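Local coordinates for protein ATP-dependent DNA helicase (Mycobacterium smegmatis, PDB 5V9X) that probably couples ATP hydrolysis to 3'-to-5' movement along a single DNA strand and so unwinds RNA:DNA hybrids, at residues 403-408 with 450-455; 621-626 with 706-711; 765-770 with 830-835. All coordinates share one frame; numbering follows the deposited sequence.

Interaction 1 of 3, residues 403-408 with 450-455; sequences PPSVAS and DIETLR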
ATOM      1  N   PRO A 403      11.558   1.256  -3.857  1.00 47.32           N
ATOM      2  CA  PRO A 403      10.166   1.527  -3.480  1.00 44.06           C
ATOM      3  C   PRO A 403       9.518   0.296  -2.870  1.00 48.57           C
ATOM      4  O   PRO A 403      10.046  -0.819  -3.002  1.00 56.64           O
ATOM      5  CB  PRO A 403       9.512   1.912  -4.815  1.00 45.03           C
ATOM      6  CG  PRO A 403      10.337   1.233  -5.843  1.00 47.51           C
ATOM      7  CD  PRO A 403      11.743   1.216  -5.320  1.00 45.60           C
ATOM      8  N   PRO A 404       8.377   0.453  -2.189  1.00 50.05           N
ATOM      9  CA  PRO A 404       7.783  -0.695  -1.480  1.00 49.13           C
ATOM     10  C   PRO A 404       7.354  -1.840  -2.384  1.00 48.90           C
ATOM     11  O   PRO A 404       7.219  -2.969  -1.898  1.00 54.45           O
ATOM     12  CB  PRO A 404       6.579  -0.076  -0.755  1.00 47.18           C
ATOM     13  CG  PRO A 404       6.277   1.174  -1.511  1.00 45.34           C
ATOM     14  CD  PRO A 404       7.607   1.689  -1.966  1.00 47.11           C
ATOM     15  N   SER A 405       7.133  -1.594  -3.672  1.00 44.77           N
ATOM     16  CA  SER A 405       6.802  -2.661  -4.607  1.00 37.37           C
ATOM     17  C   SER A 405       7.110  -2.183  -6.018  1.00 39.20           C
ATOM     18  O   SER A 405       7.414  -1.008  -6.246  1.00 45.27           O
ATOM     19  CB  SER A 405       5.337  -3.088  -4.480  1.00 36.42           C
ATOM     20  OG  SER A 405       4.463  -2.006  -4.746  1.00 42.92           O
ATOM     21  N   VAL A 406       7.036  -3.118  -6.967  1.00 35.71           N
ATOM     22  CA  VAL A 406       7.266  -2.772  -8.365  1.00 40.28           C
ATOM     23  C   VAL A 406       6.130  -1.905  -8.891  1.00 49.78           C
ATOM     24  O   VAL A 406       6.357  -0.942  -9.636  1.00 51.96           O
ATOM     25  CB  VAL A 406       7.444  -4.048  -9.207  1.00 34.25           C
ATOM     26  CG1 VAL A 406       7.520  -3.713 -10.689  1.00 34.70           C
ATOM     27  CG2 VAL A 406       8.689  -4.798  -8.762  1.00 35.03           C
ATOM     28  N   ALA A 407       4.892  -2.225  -8.504  1.00 49.29           N
ATOM     29  CA  ALA A 407       3.747  -1.443  -8.958  1.00 45.18           C
ATOM     30  C   ALA A 407       3.865   0.013  -8.526  1.00 48.26           C
ATOM     31  O   ALA A 407       3.602   0.926  -9.319  1.00 52.43           O
ATOM     32  CB  ALA A 407       2.450  -2.059  -8.433  1.00 36.80           C
ATOM     33  N   SER A 408       4.269   0.253  -7.276  1.00 48.45           N
ATOM     34  CA  SER A 408       4.397   1.628  -6.806  1.00 51.58           C
ATOM     35  C   SER A 408       5.494   2.367  -7.563  1.00 55.79           C
ATOM     36  O   SER A 408       5.324   3.537  -7.925  1.00 65.04           O
ATOM     37  CB  SER A 408       4.664   1.654  -5.300  1.00 53.38           C
ATOM     38  OG  SER A 408       5.989   1.253  -5.004  1.00 59.96           O
ATOM     39  N   ASP A 450       6.604  -6.630 -14.468  1.00 55.59           N
ATOM     40  CA  ASP A 450       6.356  -7.777 -13.593  1.00 56.67           C
ATOM     41  C   ASP A 450       5.964  -7.264 -12.211  1.00 58.28           C
ATOM     42  O   ASP A 450       6.786  -7.137 -11.301  1.00 55.94           O
ATOM     43  CB  ASP A 450       7.584  -8.677 -13.529  1.00 59.05           C
ATOM     44  CG  ASP A 450       7.727  -9.560 -14.754  1.00 67.77           C
ATOM     45  OD1 ASP A 450       6.764 -10.283 -15.085  1.00 71.08           O
ATOM     46  OD2 ASP A 450       8.798  -9.520 -15.397  1.00 71.73           O
ATOM     47  N   ILE A 451       4.672  -6.972 -12.055  1.00 58.26           N
ATOM     48  CA  ILE A 451       4.148  -6.489 -10.782  1.00 51.32           C
ATOM     49  C   ILE A 451       3.608  -7.659  -9.969  1.00 49.29           C
ATOM     50  O   ILE A 451       3.592  -8.804 -10.434  1.00 49.35           O
ATOM     51  CB  ILE A 451       3.066  -5.414 -10.990  1.00 52.94           C
ATOM     52  CG1 ILE A 451       1.902  -5.968 -11.812  1.00 53.43           C
ATOM     53  CG2 ILE A 451       3.661  -4.180 -11.657  1.00 54.04           C
ATOM     54  CD1 ILE A 451       0.771  -4.980 -11.990  1.00 48.84           C
ATOM     55  N   GLU A 452       3.158  -7.372  -8.753  1.00 52.99           N
ATOM     56  CA  GLU A 452       2.722  -8.406  -7.830  1.00 54.80           C
ATOM     57  C   GLU A 452       1.293  -8.838  -8.132  1.00 61.41           C
ATOM     58  O   GLU A 452       0.476  -8.057  -8.630  1.00 68.54           O
ATOM     59  CB  GLU A 452       2.813  -7.905  -6.387  1.00 56.07           C
ATOM     60  CG  GLU A 452       4.026  -7.026  -6.098  1.00 66.90           C
ATOM     61  CD  GLU A 452       3.816  -5.573  -6.499  1.00 72.63           C
ATOM     62  OE1 GLU A 452       2.713  -5.037  -6.254  1.00 74.94           O
ATOM     63  OE2 GLU A 452       4.752  -4.970  -7.067  1.00 71.62           O
ATOM     64  N   THR A 453       0.999 -10.100  -7.829  1.00 57.60           N
ATOM     65  CA  THR A 453      -0.360 -10.610  -7.939  1.00 57.40           C
ATOM     66  C   THR A 453      -1.144 -10.249  -6.684  1.00 53.71           C
ATOM     67  O   THR A 453      -0.718 -10.550  -5.565  1.00 50.15           O
ATOM     68  CB  THR A 453      -0.356 -12.125  -8.149  1.00 64.13           C
ATOM     69  OG1 THR A 453      -0.009 -12.422  -9.508  1.00 70.51           O
ATOM     70  CG2 THR A 453      -1.725 -12.717  -7.845  1.00 65.82           C
ATOM     71  N   LEU A 454      -2.284  -9.597  -6.870  1.00 50.70           N
ATOM     72  CA  LEU A 454      -3.111  -9.155  -5.759  1.00 53.91           C
ATOM     73  C   LEU A 454      -4.200 -10.180  -5.474  1.00 53.10           C
ATOM     74  O   LEU A 454      -4.682 -10.873  -6.373  1.00 47.60           O
ATOM     75  CB  LEU A 454      -3.733  -7.789  -6.053  1.00 58.31           C
ATOM     76  CG  LEU A 454      -2.741  -6.672  -6.396  1.00 57.31           C
ATOM     77  CD1 LEU A 454      -3.469  -5.373  -6.709  1.00 56.83           C
ATOM     78  CD2 LEU A 454      -1.731  -6.470  -5.272  1.00 48.84           C
ATOM     79  N   ARG A 455      -4.581 -10.272  -4.202  1.00 56.27           N
ATOM     80  CA  ARG A 455      -5.616 -11.198  -3.765  1.00 57.09           C
ATOM     81  C   ARG A 455      -6.471 -10.515  -2.711  1.00 53.95           C
ATOM     82  O   ARG A 455      -5.946  -9.997  -1.720  1.00 53.25           O
ATOM     83  CB  ARG A 455      -5.002 -12.495  -3.215  1.00 62.06           C
ATOM     84  CG  ARG A 455      -6.016 -13.579  -2.885  1.00 69.23           C
ATOM     85  CD  ARG A 455      -5.417 -14.976  -3.011  1.00 82.05           C
ATOM     86  NE  ARG A 455      -4.150 -15.113  -2.293  1.00 92.69           N
ATOM     87  CZ  ARG A 455      -2.967 -15.263  -2.884  1.00 95.78           C
ATOM     88  NH1 ARG A 455      -2.882 -15.304  -4.208  1.00 95.58           N
ATOM     89  NH2 ARG A 455      -1.868 -15.379  -2.151  1.00 94.61           N
TER
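Ala407, in the first turn of helix 406-413, comes nearest to Ile451 of the extended connection that follows helix 433-448, with 5.4 Å between Ala407 CA and Ile451 CA. Glu452 supplies the polar part of the contact. Its chain is bent at chi2 (83°), which brings the carboxylate back to the start of the helix, where OE2 faces two successive amides, bonding well to one. Ala407 N reaches Glu452 OE2 at 3.1 Å by a nearly straight bond (163° at the hydrogen) on the syn lone pair, whereas the bond from Val406 N to the same oxygen, 2.9 Å, is weak and strongly bent. The acid thus sits at the helix N-terminus, where the helix dipole would be expected to favour its charged form. This helix follows strand 394-400 of the second RecA-like domain, and the connection runs on to helix 461-471, in the part of the chain matched to the Lhr winged-helix family. Ser405 is the N-cap: its OG accepts a weak bond from Ser408 N, and its CB lies 3.3 Å from Glu452 OE2. Ile451 CG2 rests on the helix backbone at Ala407 CA, 3.8 Å away, and also meets Val406 CG1 at 4.0 Å.

Interaction 2 of 3, residues 621-626 with 706-711; sequences DSVGRP and GLRVHG. With nucleotides of chain B.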
ATOM      1  N   ASP A 621       6.704  -1.858   7.797  1.00139.34           N
ATOM      2  CA  ASP A 621       5.258  -1.658   7.792  1.00135.39           C
ATOM      3  C   ASP A 621       4.548  -2.779   7.038  1.00135.70           C
ATOM      4  O   ASP A 621       5.025  -3.227   5.988  1.00135.51           O
ATOM      5  CB  ASP A 621       4.900  -0.306   7.177  1.00128.95           C
ATOM      6  CG  ASP A 621       3.412  -0.096   7.081  1.00126.79           C
ATOM      7  OD1 ASP A 621       2.828  -0.493   6.052  1.00129.43           O
ATOM      8  OD2 ASP A 621       2.826   0.437   8.046  1.00124.26           O
ATOM      9  N   SER A 622       3.412  -3.223   7.570  1.00135.05           N
ATOM     10  CA  SER A 622       2.554  -4.220   6.944  1.00130.55           C
ATOM     11  C   SER A 622       3.256  -5.547   6.693  1.00127.27           C
ATOM     12  O   SER A 622       3.839  -6.125   7.619  1.00128.93           O
ATOM     13  CB  SER A 622       1.972  -3.679   5.631  1.00129.27           C
ATOM     14  OG  SER A 622       1.042  -2.643   5.904  1.00129.35           O
ATOM     15  N   VAL A 623       3.202  -6.056   5.461  1.00114.39           N
ATOM     16  CA  VAL A 623       3.471  -7.479   5.242  1.00 94.37           C
ATOM     17  C   VAL A 623       4.950  -7.756   4.977  1.00 81.81           C
ATOM     18  O   VAL A 623       5.541  -8.633   5.610  1.00 79.96           O
ATOM     19  CB  VAL A 623       2.562  -8.026   4.118  1.00 82.57           C
ATOM     20  CG1 VAL A 623       1.105  -7.932   4.538  1.00 76.63           C
ATOM     21  CG2 VAL A 623       2.775  -7.295   2.801  1.00 81.48           C
ATOM     22  N   GLY A 624       5.577  -7.054   4.042  1.00 69.83           N
ATOM     23  CA  GLY A 624       6.945  -7.337   3.649  1.00 64.52           C
ATOM     24  C   GLY A 624       7.027  -7.764   2.197  1.00 62.55           C
ATOM     25  O   GLY A 624       6.059  -7.678   1.435  1.00 61.79           O
ATOM     26  N   ARG A 625       8.208  -8.244   1.817  1.00 58.52           N
ATOM     27  CA  ARG A 625       8.469  -8.581   0.421  1.00 54.40           C
ATOM     28  C   ARG A 625       7.646  -9.795   0.004  1.00 61.70           C
ATOM     29  O   ARG A 625       7.588 -10.786   0.744  1.00 67.10           O
ATOM     30  CB  ARG A 625       9.955  -8.858   0.200  1.00 54.61           C
ATOM     31  CG  ARG A 625      10.446  -8.460  -1.182  1.00 58.63           C
ATOM     32  CD  ARG A 625      11.446  -9.449  -1.759  1.00 57.05           C
ATOM     33  NE  ARG A 625      12.655  -9.586  -0.950  1.00 55.17           N
ATOM     34  CZ  ARG A 625      13.647  -8.703  -0.937  1.00 55.62           C
ATOM     35  NH1 ARG A 625      13.573  -7.607  -1.679  1.00 63.88           N
ATOM     36  NH2 ARG A 625      14.711  -8.911  -0.177  1.00 50.82           N
ATOM     37  N   PRO A 626       7.002  -9.763  -1.157  1.00 61.27           N
ATOM     38  CA  PRO A 626       6.256 -10.932  -1.629  1.00 57.14           C
ATOM     39  C   PRO A 626       7.180 -11.996  -2.207  1.00 57.70           C
ATOM     40  O   PRO A 626       8.307 -11.727  -2.626  1.00 59.88           O
ATOM     41  CB  PRO A 626       5.335 -10.352  -2.704  1.00 54.56           C
ATOM     42  CG  PRO A 626       6.064  -9.168  -3.218  1.00 54.08           C
ATOM     43  CD  PRO A 626       6.836  -8.602  -2.050  1.00 56.97           C
ATOM     44  N   GLY A 706      11.662 -13.014   1.085  1.00 48.79           N
ATOM     45  CA  GLY A 706      10.793 -12.032   1.702  1.00 47.42           C
ATOM     46  C   GLY A 706      10.344 -12.416   3.101  1.00 49.92           C
ATOM     47  O   GLY A 706      10.451 -13.563   3.538  1.00 52.82           O
ATOM     48  N   LEU A 707       9.812 -11.416   3.809  1.00 43.96           N
ATOM     49  CA  LEU A 707       9.407 -11.592   5.197  1.00 44.05           C
ATOM     50  C   LEU A 707       8.153 -12.447   5.338  1.00 49.55           C
ATOM     51  O   LEU A 707       7.969 -13.077   6.385  1.00 51.58           O
ATOM     52  CB  LEU A 707       9.187 -10.223   5.850  1.00 42.17           C
ATOM     53  CG  LEU A 707       8.909 -10.206   7.354  1.00 39.85           C
ATOM     54  CD1 LEU A 707      10.125 -10.681   8.134  1.00 38.10           C
ATOM     55  CD2 LEU A 707       8.484  -8.822   7.808  1.00 38.50           C
ATOM     56  N   ARG A 708       7.285 -12.479   4.322  1.00 51.25           N
ATOM     57  CA  ARG A 708       6.064 -13.271   4.421  1.00 55.29           C
ATOM     58  C   ARG A 708       6.352 -14.758   4.574  1.00 62.06           C
ATOM     59  O   ARG A 708       5.503 -15.500   5.080  1.00 63.17           O
ATOM     60  CB  ARG A 708       5.183 -13.031   3.191  1.00 56.25           C
ATOM     61  CG  ARG A 708       4.866 -11.570   2.928  1.00 62.90           C
ATOM     62  CD  ARG A 708       3.821 -11.424   1.838  1.00 66.90           C
ATOM     63  NE  ARG A 708       2.519 -11.934   2.262  1.00 67.36           N
ATOM     64  CZ  ARG A 708       1.507 -12.171   1.434  1.00 67.34           C
ATOM     65  NH1 ARG A 708       1.645 -11.957   0.133  1.00 66.08           N
ATOM     66  NH2 ARG A 708       0.357 -12.632   1.906  1.00 69.47           N
ATOM     67  N   VAL A 709       7.525 -15.206   4.143  1.00 64.24           N
ATOM     68  CA  VAL A 709       7.947 -16.588   4.297  1.00 59.46           C
ATOM     69  C   VAL A 709       8.845 -16.764   5.515  1.00 60.65           C
ATOM     70  O   VAL A 709       8.779 -17.786   6.198  1.00 64.69           O
ATOM     71  CB  VAL A 709       8.653 -17.061   3.005  1.00 54.91           C
ATOM     72  CG1 VAL A 709       9.443 -18.340   3.234  1.00 60.07           C
ATOM     73  CG2 VAL A 709       7.640 -17.253   1.886  1.00 51.72           C
ATOM     74  N   HIS A 710       9.684 -15.766   5.801  1.00 59.60           N
ATOM     75  CA  HIS A 710      10.616 -15.832   6.919  1.00 58.12           C
ATOM     76  C   HIS A 710       9.954 -15.571   8.264  1.00 57.63           C
ATOM     77  O   HIS A 710      10.482 -16.005   9.294  1.00 64.00           O
ATOM     78  CB  HIS A 710      11.752 -14.835   6.697  1.00 56.17           C
ATOM     79  CG  HIS A 710      12.527 -15.084   5.443  1.00 55.31           C
ATOM     80  ND1 HIS A 710      13.275 -14.109   4.821  1.00 53.52           N
ATOM     81  CD2 HIS A 710      12.665 -16.202   4.692  1.00 54.97           C
ATOM     82  CE1 HIS A 710      13.842 -14.616   3.741  1.00 55.57           C
ATOM     83  NE2 HIS A 710      13.490 -15.885   3.640  1.00 56.23           N
ATOM     84  N   GLY A 711       8.825 -14.869   8.282  1.00 51.41           N
ATOM     85  CA  GLY A 711       8.048 -14.694   9.486  1.00 45.62           C
ATOM     86  C   GLY A 711       7.609 -16.018  10.079  1.00 54.37           C
ATOM     87  O   GLY A 711       7.990 -16.374  11.199  1.00 63.03           O
TER
ATOM     88  P    DG B   6       9.906   2.703  11.001  1.00128.76           P
ATOM     89  OP1  DG B   6       9.842   3.867  11.913  1.00129.03           O
ATOM     90  OP2  DG B   6       9.135   1.478  11.311  1.00131.93           O
ATOM     91  O5'  DG B   6       9.479   3.176   9.547  1.00118.61           O
ATOM     92  C5'  DG B   6       8.141   3.453   9.268  1.00109.66           C
ATOM     93  C4'  DG B   6       7.997   3.849   7.821  1.00102.88           C
ATOM     94  O4'  DG B   6       8.408   2.753   6.975  1.00106.36           O
ATOM     95  C3'  DG B   6       6.580   4.218   7.405  1.00 96.69           C
ATOM     96  O3'  DG B   6       6.567   5.553   6.949  1.00 86.84           O
ATOM     97  C2'  DG B   6       6.232   3.220   6.288  1.00100.97           C
ATOM     98  C1'  DG B   6       7.600   2.728   5.831  1.00108.71           C
ATOM     99  N9   DG B   6       7.607   1.359   5.301  1.00122.45           N
ATOM    100  C8   DG B   6       8.543   0.383   5.562  1.00127.14           C
ATOM    101  N7   DG B   6       8.307  -0.744   4.953  1.00128.74           N
ATOM    102  C5   DG B   6       7.141  -0.509   4.234  1.00128.86           C
ATOM    103  C6   DG B   6       6.406  -1.370   3.383  1.00130.08           C
ATOM    104  O6   DG B   6       6.649  -2.549   3.087  1.00130.11           O
ATOM    105  N1   DG B   6       5.283  -0.736   2.852  1.00129.88           N
ATOM    106  C2   DG B   6       4.918   0.565   3.112  1.00126.31           C
ATOM    107  N2   DG B   6       3.803   1.003   2.509  1.00122.62           N
ATOM    108  N3   DG B   6       5.598   1.383   3.906  1.00125.33           N
ATOM    109  C4   DG B   6       6.696   0.783   4.434  1.00126.77           C
ATOM    110  P    DC B   7       5.723   6.667   7.736  1.00 65.43           P
ATOM    111  OP1  DC B   7       6.615   7.809   8.024  1.00 66.06           O
ATOM    112  OP2  DC B   7       4.996   6.002   8.838  1.00 67.46           O
ATOM    113  O5'  DC B   7       4.669   7.134   6.648  1.00 64.66           O
ATOM    114  C5'  DC B   7       5.080   7.239   5.297  1.00 60.58           C
ATOM    115  C4'  DC B   7       3.927   6.939   4.367  1.00 52.72           C
ATOM    116  O4'  DC B   7       3.667   5.527   4.356  1.00 54.00           O
ATOM    117  C3'  DC B   7       2.610   7.585   4.773  1.00 46.10           C
ATOM    118  O3'  DC B   7       2.401   8.756   4.007  1.00 46.19           O
ATOM    119  C2'  DC B   7       1.547   6.513   4.472  1.00 47.11           C
ATOM    120  C1'  DC B   7       2.351   5.339   3.918  1.00 53.99           C
ATOM    121  N1   DC B   7       1.867   4.022   4.405  1.00 61.24           N
ATOM    122  C2   DC B   7       1.212   3.159   3.522  1.00 66.18           C
ATOM    123  O2   DC B   7       1.060   3.506   2.344  1.00 71.04           O
ATOM    124  N3   DC B   7       0.767   1.963   3.982  1.00 67.33           N
ATOM    125  C4   DC B   7       0.951   1.631   5.261  1.00 69.63           C
ATOM    126  N4   DC B   7       0.495   0.442   5.671  1.00 78.37           N
ATOM    127  C5   DC B   7       1.612   2.503   6.176  1.00 62.18           C
ATOM    128  C6   DC B   7       2.048   3.676   5.711  1.00 60.47           C
TER
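Arg708, which loses more surface here than any other residue of the two segments, lays the aliphatic part of its side chain across the 623-626 backbone. Its CG lies 3.6 Å from Arg625 O and 4.0 Å from Val623 O, so the methylenes cross over two carbonyl oxygens, while CD approaches Val623 CB at 4.3 Å. A bend at chi3 (67°) turns the guanidinium off this path; NE then donates to Val835 O, and NH2 makes a weak bond to Tyr836 O. Val623 contributes the next largest area, and its carbonyl oxygen also receives Leu707 CD2 at 3.7 Å. Arg625 comes third. Its CB packs on Gly706 CA, its NH2 forms a salt bridge with Asp736, and its backbone O takes a CA-H...O contact from Gly706 CA at 3.6 Å. The backbones come closest there, with Gly706 CA 4.4 Å from Arg625 CA and Gly706 at a positive phi (81°). Farther along the loop, poorly ordered Asp621 lies beside the bases of DG6 and DC7 of chain B. Asp735 ties the two segments together, its OD1 accepting from both Arg625 N and Leu707 N. The contact thus sets a DNA-facing loop against the N-terminus of helix 707-725, with Gly706 as N-cap, in the DEAD/H-associated part of the chain.

Interaction 3 of 3, residues 765-770 with 830-835; sequences IVTAEV and ECLQDV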
ATOM      1  N   ILE A 765       2.497 -26.442  12.357  1.00 58.60           N
ATOM      2  CA  ILE A 765       3.377 -25.750  13.299  1.00 57.61           C
ATOM      3  C   ILE A 765       3.033 -24.267  13.362  1.00 57.64           C
ATOM      4  O   ILE A 765       2.848 -23.699  14.446  1.00 54.50           O
ATOM      5  CB  ILE A 765       4.851 -25.967  12.912  1.00 55.72           C
ATOM      6  CG1 ILE A 765       5.288 -27.400  13.214  1.00 55.99           C
ATOM      7  CG2 ILE A 765       5.748 -24.965  13.626  1.00 56.20           C
ATOM      8  CD1 ILE A 765       6.669 -27.734  12.690  1.00 50.92           C
ATOM      9  N   VAL A 766       2.945 -23.619  12.197  1.00 58.66           N
ATOM     10  CA  VAL A 766       2.653 -22.189  12.154  1.00 58.51           C
ATOM     11  C   VAL A 766       1.316 -21.895  12.823  1.00 62.98           C
ATOM     12  O   VAL A 766       1.155 -20.871  13.500  1.00 73.34           O
ATOM     13  CB  VAL A 766       2.689 -21.684  10.698  1.00 58.14           C
ATOM     14  CG1 VAL A 766       2.189 -20.253  10.614  1.00 57.09           C
ATOM     15  CG2 VAL A 766       4.101 -21.781  10.142  1.00 58.07           C
ATOM     16  N   THR A 767       0.343 -22.795  12.662  1.00 55.84           N
ATOM     17  CA  THR A 767      -0.963 -22.591  13.283  1.00 54.00           C
ATOM     18  C   THR A 767      -0.870 -22.652  14.803  1.00 51.28           C
ATOM     19  O   THR A 767      -1.569 -21.910  15.503  1.00 51.67           O
ATOM     20  CB  THR A 767      -1.958 -23.628  12.763  1.00 53.14           C
ATOM     21  OG1 THR A 767      -2.000 -23.570  11.333  1.00 50.75           O
ATOM     22  CG2 THR A 767      -3.353 -23.355  13.304  1.00 52.33           C
ATOM     23  N   ALA A 768      -0.002 -23.517  15.331  1.00 51.92           N
ATOM     24  CA  ALA A 768       0.111 -23.668  16.777  1.00 56.33           C
ATOM     25  C   ALA A 768       0.919 -22.546  17.419  1.00 64.54           C
ATOM     26  O   ALA A 768       0.696 -22.223  18.592  1.00 75.78           O
ATOM     27  CB  ALA A 768       0.739 -25.021  17.115  1.00 54.77           C
ATOM     28  N   GLU A 769       1.845 -21.941  16.678  1.00 61.49           N
ATOM     29  CA  GLU A 769       2.748 -20.954  17.256  1.00 64.52           C
ATOM     30  C   GLU A 769       2.259 -19.523  17.103  1.00 68.47           C
ATOM     31  O   GLU A 769       2.631 -18.665  17.912  1.00 69.77           O
ATOM     32  CB  GLU A 769       4.138 -21.077  16.624  1.00 62.37           C
ATOM     33  CG  GLU A 769       4.820 -22.396  16.918  1.00 63.80           C
ATOM     34  CD  GLU A 769       4.934 -22.659  18.403  1.00 70.99           C
ATOM     35  OE1 GLU A 769       5.184 -21.699  19.163  1.00 74.18           O
ATOM     36  OE2 GLU A 769       4.764 -23.826  18.815  1.00 73.67           O
ATOM     37  N   VAL A 770       1.431 -19.247  16.092  1.00 65.93           N
ATOM     38  CA  VAL A 770       1.050 -17.867  15.804  1.00 58.43           C
ATOM     39  C   VAL A 770       0.305 -17.247  16.980  1.00 53.67           C
ATOM     40  O   VAL A 770       0.397 -16.035  17.207  1.00 52.55           O
ATOM     41  CB  VAL A 770       0.225 -17.801  14.502  1.00 56.64           C
ATOM     42  CG1 VAL A 770      -1.144 -18.445  14.682  1.00 55.29           C
ATOM     43  CG2 VAL A 770       0.091 -16.361  14.023  1.00 56.40           C
ATOM     44  N   GLU A 830      -5.897 -12.955   9.543  1.00 58.52           N
ATOM     45  CA  GLU A 830      -5.049 -11.948   8.910  1.00 60.99           C
ATOM     46  C   GLU A 830      -3.582 -12.361   8.931  1.00 61.21           C
ATOM     47  O   GLU A 830      -2.880 -12.218   7.923  1.00 64.93           O
ATOM     48  CB  GLU A 830      -5.226 -10.592   9.593  1.00 62.13           C
ATOM     49  CG  GLU A 830      -4.342  -9.505   8.987  1.00 66.32           C
ATOM     50  CD  GLU A 830      -4.517  -8.146   9.638  1.00 63.05           C
ATOM     51  OE1 GLU A 830      -5.244  -8.050  10.648  1.00 62.14           O
ATOM     52  OE2 GLU A 830      -3.923  -7.169   9.133  1.00 62.98           O
ATOM     53  N   CYS A 831      -3.102 -12.873  10.067  1.00 57.33           N
ATOM     54  CA  CYS A 831      -1.696 -13.254  10.173  1.00 56.67           C
ATOM     55  C   CYS A 831      -1.336 -14.332   9.157  1.00 58.63           C
ATOM     56  O   CYS A 831      -0.348 -14.207   8.425  1.00 57.04           O
ATOM     57  CB  CYS A 831      -1.385 -13.734  11.592  1.00 53.25           C
ATOM     58  SG  CYS A 831      -1.477 -12.457  12.868  1.00 55.88           S
ATOM     59  N   LEU A 832      -2.138 -15.396   9.092  1.00 56.20           N
ATOM     60  CA  LEU A 832      -1.784 -16.547   8.268  1.00 54.10           C
ATOM     61  C   LEU A 832      -2.005 -16.282   6.782  1.00 58.67           C
ATOM     62  O   LEU A 832      -1.226 -16.754   5.946  1.00 59.44           O
ATOM     63  CB  LEU A 832      -2.584 -17.771   8.711  1.00 56.37           C
ATOM     64  CG  LEU A 832      -2.447 -18.223  10.169  1.00 53.05           C
ATOM     65  CD1 LEU A 832      -3.327 -19.432  10.426  1.00 49.51           C
ATOM     66  CD2 LEU A 832      -1.002 -18.535  10.513  1.00 52.09           C
ATOM     67  N   GLN A 833      -3.054 -15.537   6.430  1.00 62.93           N
ATOM     68  CA  GLN A 833      -3.411 -15.321   5.031  1.00 59.75           C
ATOM     69  C   GLN A 833      -2.885 -14.010   4.464  1.00 53.51           C
ATOM     70  O   GLN A 833      -2.413 -13.982   3.323  1.00 54.48           O
ATOM     71  CB  GLN A 833      -4.931 -15.359   4.858  1.00 60.77           C
ATOM     72  CG  GLN A 833      -5.582 -16.674   5.241  1.00 58.32           C
ATOM     73  CD  GLN A 833      -7.071 -16.669   4.965  1.00 60.23           C
ATOM     74  OE1 GLN A 833      -7.596 -15.738   4.352  1.00 59.08           O
ATOM     75  NE2 GLN A 833      -7.761 -17.708   5.419  1.00 63.76           N
ATOM     76  N   ASP A 834      -2.960 -12.919   5.226  1.00 48.98           N
ATOM     77  CA  ASP A 834      -2.601 -11.596   4.727  1.00 46.26           C
ATOM     78  C   ASP A 834      -1.153 -11.218   5.003  1.00 49.74           C
ATOM     79  O   ASP A 834      -0.532 -10.547   4.176  1.00 55.88           O
ATOM     80  CB  ASP A 834      -3.525 -10.533   5.330  1.00 46.67           C
ATOM     81  CG  ASP A 834      -4.937 -10.607   4.783  1.00 52.60           C
ATOM     82  OD1 ASP A 834      -5.243 -11.571   4.048  1.00 51.97           O
ATOM     83  OD2 ASP A 834      -5.740  -9.698   5.084  1.00 57.76           O
ATOM     84  N   VAL A 835      -0.600 -11.626   6.145  1.00 51.83           N
ATOM     85  CA  VAL A 835       0.769 -11.275   6.510  1.00 49.81           C
ATOM     86  C   VAL A 835       1.717 -12.369   6.043  1.00 53.86           C
ATOM     87  O   VAL A 835       2.665 -12.107   5.293  1.00 55.01           O
ATOM     88  CB  VAL A 835       0.898 -11.048   8.027  1.00 46.97           C
ATOM     89  CG1 VAL A 835       2.301 -10.570   8.374  1.00 48.09           C
ATOM     90  CG2 VAL A 835      -0.146 -10.053   8.499  1.00 43.95           C
TER
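Two helices of the C-terminal region, 759-769 and 822-835, meet here near their C-terminal ends in a helix-helix contact within the part of the chain matched to the DEAD/H-associated family. The contact is apolar and modest in area, with the backbones well apart: Thr767 CA and Leu832 CA are 7.9 Å from each other, so side chains fill the gap.

Leu832 does most of the bridging. Its chi1 of -58°, with CG anti to the carbonyl carbon, directs CG toward the other helix; with CD1 extended (chi2 179°), CD2 is the branch turned to the valines. CD2 touches CG1 of both Val766 and, four residues on, Val770; it lies 3.6 Å from Val766 CG1, the closer of the two, and the side chains of Val766 and Leu832 lie alongside one another, pointing opposite ways. The other branch, CD1, runs along the more exposed margin of the contact toward Thr767. The hydroxyl of Thr767 is turned to its own helix, where OG1 bonds to the backbone O of Glu763.

Other helices close in around this pair. Pro712 of helix 707-725 packs on Val766, and Leu775 of helix 774-786 touches Cys831, while charged residues pointing elsewhere bind outside partners: Glu769 pairs with Arg719 and Arg722, and Glu830 with Arg779 and Lys200. Helix 822-835 widens into a pi-type turn over its last residues, with Glu830 O accepting from both Asp834 N and Val835 N.

Val770, at the end of its segment, divides its branches between neighbouring residues of the other helix. Its CG1 comes to 4.2 Å from Leu832 CD2, and CG2, anti to the backbone N, meets Cys831 CB at 3.9 Å.

How the interactions relate
The three contacts follow one another in series along the chain, and none nests within or crosses another. Interaction 1 closes a 41-residue loop containing helix 433-448, tying the start of helix 406-413, in the second RecA-like domain, to the connection after helix 433-448. Interaction 2 then brings the loop before helix 627-640 against the start of helix 707-725, across 79 residues, and interaction 3 closes the last loop of 59 residues between two helices of the C-terminal region. In space they adjoin: Glu452 CG packs on Pro626 CG at 4.1 Å between interactions 1 and 2, and Val623 packs against Asp834 at the end of helix 822-835. Interaction 2 therefore links the other two, which do not touch.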